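Local coordinates for protein 2-(hydroxymethyl)glutarate dehydrogenase (Eubacterium barkeri, PDB 3CKY) that catalyses the NAD-dependent interconversion of 2-formylglutarate and (S)-2-hydroxymethylglutarate, a step in the fermentation of nicotinate, at residues Ser4-Gly16 and Asn54-Thr66. Numbering follows the deposited sequence.
Sequences SIKIGFIGLGAMG and NQKVAAASDIIFT
Lys-6 O is gripped by two backbone donors, Asp-62 N at 2.8 Å and Ile-63 N at 3.1 Å. Asp-62 returns a bond through its side chain. Its CG stands beside its own backbone N (chi1 -54°), and this brings OD2 within 3.1 Å of Lys-6 N, which meets it from above the carboxylate plane. CD1 of Ile-5 also rests against OD2. With an alanine here, Lys-6 N would probably be left without its carboxylate mate and Ile-5 CD1 with less to pack on. The lysine's own amine turns elsewhere, to Thr-29 OG1. From here strands 6-10 and 63-66 run parallel. Gly-8 bonds both ways, its N to Ile-63 O and its O to Phe-65 N, and Ile-10 N continues the ladder to Phe-65 O. The pair lies inside the sheet of the Rossmann-type NAD-binding domain, and strand 6-10 leads into the glycine-rich turn Gly-11 to Gly-16, which probably binds NAD(+). Ile-7, Phe-9, Ile-63 and Phe-65 share one face of the sheet. The two phenylalanine rings are nearly parallel, planes at 19°, but offset enough that little of one faces the other; Phe-9 CE2 instead sits 3.7 Å from Phe-65 CB. Ile-7 CG2 meets the edge of the Phe-65 ring in its plane. Helix 54-60 packs on the other face. There Val-57 CG1 and Ser-61 OG lie close over Gly-8 CA, where any CB would clash with both. Ser-61 OG is held by donating to Val-57 O at 2.8 Å. Ile-10 spreads its branches: CD1 touches Ile-64 CG2 at 3.5 Å, while CG2 abuts the Asn-54 amide. Beyond it, Thr-66 OG1 donates to Ile-10 O in the carbonyl plane, on a lone pair.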
loop_
_atom_site.group_PDB
_atom_site.type_symbol
_atom_site.label_atom_id
_atom_site.label_comp_id
_atom_site.label_asym_id
_atom_site.label_seq_id
_atom_site.Cartn_x
_atom_site.Cartn_y
_atom_site.Cartn_z
ATOM N N SER A 4 44.436 29.593 -8.436
ATOM C CA SER A 4 44.479 28.596 -9.542
ATOM C C SER A 4 43.866 27.267 -9.103
ATOM O O SER A 4 44.477 26.204 -9.251
ATOM C CB SER A 4 45.919 28.375 -9.993
ATOM O OG SER A 4 46.648 27.669 -9.006
ATOM N N ILE A 5 42.656 27.328 -8.558
ATOM C CA ILE A 5 41.946 26.119 -8.174
ATOM C C ILE A 5 41.740 25.278 -9.439
ATOM O O ILE A 5 41.520 25.823 -10.530
ATOM C CB ILE A 5 40.605 26.442 -7.448
ATOM C CG1 ILE A 5 40.035 25.191 -6.764
ATOM C CG2 ILE A 5 39.589 27.069 -8.407
ATOM C CD1 ILE A 5 40.834 24.734 -5.555
ATOM N N LYS A 6 41.863 23.961 -9.298
ATOM C CA LYS A 6 41.756 23.052 -10.433
ATOM C C LYS A 6 40.475 22.247 -10.328
ATOM O O LYS A 6 40.292 21.491 -9.376
ATOM C CB LYS A 6 42.963 22.112 -10.488
ATOM C CG LYS A 6 44.322 22.814 -10.553
ATOM C CD LYS A 6 44.404 23.822 -11.693
ATOM C CE LYS A 6 45.763 24.501 -11.757
ATOM N NZ LYS A 6 45.698 25.748 -12.572
ATOM N N ILE A 7 39.597 22.422 -11.313
ATOM C CA ILE A 7 38.318 21.726 -11.359
ATOM C C ILE A 7 38.347 20.592 -12.376
ATOM O O ILE A 7 38.899 20.737 -13.461
ATOM C CB ILE A 7 37.163 22.696 -11.705
ATOM C CG1 ILE A 7 37.182 23.912 -10.770
ATOM C CG2 ILE A 7 35.820 21.983 -11.634
ATOM C CD1 ILE A 7 37.444 23.586 -9.307
ATOM N N GLY A 8 37.741 19.467 -12.011
ATOM C CA GLY A 8 37.642 18.304 -12.884
ATOM C C GLY A 8 36.203 17.873 -13.090
ATOM O O GLY A 8 35.358 18.040 -12.208
ATOM N N PHE A 9 35.931 17.319 -14.265
ATOM C CA PHE A 9 34.607 16.812 -14.608
ATOM C C PHE A 9 34.693 15.373 -15.110
ATOM O O PHE A 9 35.202 15.115 -16.205
ATOM C CB PHE A 9 33.963 17.691 -15.679
ATOM C CG PHE A 9 33.407 18.977 -15.150
ATOM C CD1 PHE A 9 34.197 20.118 -15.080
ATOM C CD2 PHE A 9 32.092 19.049 -14.716
ATOM C CE1 PHE A 9 33.685 21.312 -14.588
ATOM C CE2 PHE A 9 31.569 20.243 -14.224
ATOM C CZ PHE A 9 32.366 21.373 -14.163
ATOM N N ILE A 10 34.194 14.445 -14.298
ATOM C CA ILE A 10 34.040 13.049 -14.699
ATOM C C ILE A 10 32.673 12.902 -15.360
ATOM O O ILE A 10 31.661 12.646 -14.692
ATOM C CB ILE A 10 34.197 12.090 -13.496
ATOM C CG1 ILE A 10 35.606 12.233 -12.912
ATOM C CG2 ILE A 10 33.969 10.646 -13.916
ATOM C CD1 ILE A 10 35.819 11.482 -11.632
ATOM N N GLY A 11 32.664 13.073 -16.682
ATOM C CA GLY A 11 31.431 13.163 -17.460
ATOM C C GLY A 11 31.021 14.606 -17.721
ATOM O O GLY A 11 31.222 15.481 -16.878
ATOM N N LEU A 12 30.451 14.839 -18.903
ATOM C CA LEU A 12 30.013 16.163 -19.343
ATOM C C LEU A 12 28.656 16.044 -20.027
ATOM O O LEU A 12 28.554 16.139 -21.254
ATOM C CB LEU A 12 31.025 16.771 -20.323
ATOM C CG LEU A 12 32.347 17.300 -19.770
ATOM C CD1 LEU A 12 33.335 17.522 -20.913
ATOM C CD2 LEU A 12 32.118 18.582 -18.981
ATOM N N GLY A 13 27.616 15.828 -19.233
ATOM C CA GLY A 13 26.277 15.672 -19.779
ATOM C C GLY A 13 25.622 17.002 -20.110
ATOM O O GLY A 13 26.300 17.997 -20.390
ATOM N N ALA A 14 24.291 17.008 -20.081
ATOM C CA ALA A 14 23.514 18.216 -20.336
ATOM C C ALA A 14 23.773 19.263 -19.253
ATOM O O ALA A 14 23.715 20.460 -19.520
ATOM C CB ALA A 14 22.029 17.884 -20.416
ATOM N N MET A 15 24.068 18.796 -18.039
ATOM C CA MET A 15 24.385 19.664 -16.911
ATOM C C MET A 15 25.877 19.983 -16.860
ATOM O O MET A 15 26.262 21.143 -16.722
ATOM C CB MET A 15 23.979 18.988 -15.599
ATOM C CG MET A 15 22.512 18.582 -15.526
ATOM S SD MET A 15 21.421 20.004 -15.444
ATOM C CE MET A 15 21.669 20.469 -13.739
ATOM N N GLY A 16 26.712 18.951 -16.969
ATOM C CA GLY A 16 28.163 19.100 -16.833
ATOM C C GLY A 16 28.768 20.115 -17.786
ATOM O O GLY A 16 29.614 20.926 -17.395
ATOM N N ASN A 54 39.089 9.038 -16.705
ATOM C CA ASN A 54 38.680 9.516 -15.372
ATOM C C ASN A 54 39.838 9.703 -14.397
ATOM O O ASN A 54 39.894 10.695 -13.675
ATOM C CB ASN A 54 37.675 8.548 -14.737
ATOM C CG ASN A 54 36.334 8.520 -15.458
ATOM O OD1 ASN A 54 35.983 9.447 -16.183
ATOM N ND2 ASN A 54 35.574 7.451 -15.250
ATOM N N GLN A 55 40.748 8.737 -14.368
ATOM C CA GLN A 55 41.918 8.814 -13.494
ATOM C C GLN A 55 42.764 10.054 -13.778
ATOM O O GLN A 55 43.204 10.736 -12.848
ATOM C CB GLN A 55 42.775 7.563 -13.654
ATOM C CG GLN A 55 42.086 6.299 -13.192
ATOM C CD GLN A 55 43.053 5.147 -13.047
ATOM O OE1 GLN A 55 43.914 4.933 -13.902
ATOM N NE2 GLN A 55 42.922 4.401 -11.957
ATOM N N LYS A 56 42.984 10.334 -15.063
ATOM C CA LYS A 56 43.727 11.523 -15.493
ATOM C C LYS A 56 43.113 12.800 -14.928
ATOM O O LYS A 56 43.824 13.645 -14.382
ATOM C CB LYS A 56 43.770 11.607 -17.022
ATOM C CG LYS A 56 44.711 10.602 -17.685
ATOM C CD LYS A 56 46.091 11.190 -17.941
ATOM C CE LYS A 56 46.160 11.954 -19.265
ATOM N NZ LYS A 56 45.317 13.184 -19.301
ATOM N N VAL A 57 41.793 12.931 -15.051
ATOM C CA VAL A 57 41.084 14.071 -14.482
ATOM C C VAL A 57 41.290 14.101 -12.966
ATOM O O VAL A 57 41.602 15.149 -12.395
ATOM C CB VAL A 57 39.566 14.030 -14.789
ATOM C CG1 VAL A 57 38.857 15.222 -14.153
ATOM C CG2 VAL A 57 39.321 14.001 -16.294
ATOM N N ALA A 58 41.129 12.942 -12.329
ATOM C CA ALA A 58 41.260 12.816 -10.876
ATOM C C ALA A 58 42.612 13.312 -10.353
ATOM O O ALA A 58 42.669 14.089 -9.400
ATOM C CB ALA A 58 41.030 11.369 -10.450
ATOM N N ALA A 59 43.694 12.864 -10.986
ATOM C CA ALA A 59 45.048 13.222 -10.559
ATOM C C ALA A 59 45.344 14.720 -10.671
ATOM O O ALA A 59 46.080 15.272 -9.851
ATOM C CB ALA A 59 46.073 12.428 -11.352
ATOM N N ALA A 60 44.765 15.372 -11.677
ATOM C CA ALA A 60 45.033 16.790 -11.943
ATOM C C ALA A 60 44.176 17.760 -11.119
ATOM O O ALA A 60 44.574 18.912 -10.914
ATOM C CB ALA A 60 44.852 17.081 -13.431
ATOM N N SER A 61 43.022 17.295 -10.639
ATOM C CA SER A 61 41.996 18.188 -10.080
ATOM C C SER A 61 41.990 18.277 -8.551
ATOM O O SER A 61 42.400 17.348 -7.858
ATOM C CB SER A 61 40.619 17.743 -10.566
ATOM O OG SER A 61 40.588 17.678 -11.979
ATOM N N ASP A 62 41.520 19.416 -8.049
ATOM C CA ASP A 62 41.318 19.643 -6.618
ATOM C C ASP A 62 39.862 19.407 -6.247
ATOM O O ASP A 62 39.566 18.874 -5.183
ATOM C CB ASP A 62 41.678 21.085 -6.245
ATOM C CG ASP A 62 43.072 21.481 -6.688
ATOM O OD1 ASP A 62 43.936 20.591 -6.864
ATOM O OD2 ASP A 62 43.296 22.696 -6.856
ATOM N N ILE A 63 38.961 19.848 -7.121
ATOM C CA ILE A 63 37.531 19.642 -6.950
ATOM C C ILE A 63 36.994 18.956 -8.201
ATOM O O ILE A 63 37.166 19.456 -9.313
ATOM C CB ILE A 63 36.784 20.971 -6.723
ATOM C CG1 ILE A 63 37.291 21.652 -5.443
ATOM C CG2 ILE A 63 35.265 20.729 -6.655
ATOM C CD1 ILE A 63 36.806 23.085 -5.266
ATOM N N ILE A 64 36.359 17.806 -8.011
ATOM C CA ILE A 64 35.872 16.995 -9.121
ATOM C C ILE A 64 34.348 16.893 -9.054
ATOM O O ILE A 64 33.778 16.563 -8.013
ATOM C CB ILE A 64 36.484 15.573 -9.102
ATOM C CG1 ILE A 64 38.014 15.639 -9.113
ATOM C CG2 ILE A 64 35.994 14.767 -10.299
ATOM C CD1 ILE A 64 38.676 14.330 -8.742
ATOM N N PHE A 65 33.704 17.195 -10.176
ATOM C CA PHE A 65 32.266 17.099 -10.296
ATOM C C PHE A 65 31.899 15.840 -11.056
ATOM O O PHE A 65 32.548 15.478 -12.040
ATOM C CB PHE A 65 31.708 18.316 -11.028
ATOM C CG PHE A 65 31.768 19.573 -10.227
ATOM C CD1 PHE A 65 32.877 20.406 -10.301
ATOM C CD2 PHE A 65 30.724 19.926 -9.390
ATOM C CE1 PHE A 65 32.940 21.574 -9.555
ATOM C CE2 PHE A 65 30.777 21.090 -8.646
ATOM C CZ PHE A 65 31.886 21.918 -8.729
ATOM N N THR A 66 30.855 15.170 -10.579
ATOM C CA THR A 66 30.288 14.037 -11.283
ATOM C C THR A 66 28.791 13.964 -11.039
ATOM O O THR A 66 28.299 14.422 -10.010
ATOM C CB THR A 66 30.962 12.708 -10.858
ATOM O OG1 THR A 66 30.741 11.719 -11.866
ATOM C CG2 THR A 66 30.434 12.218 -9.511
#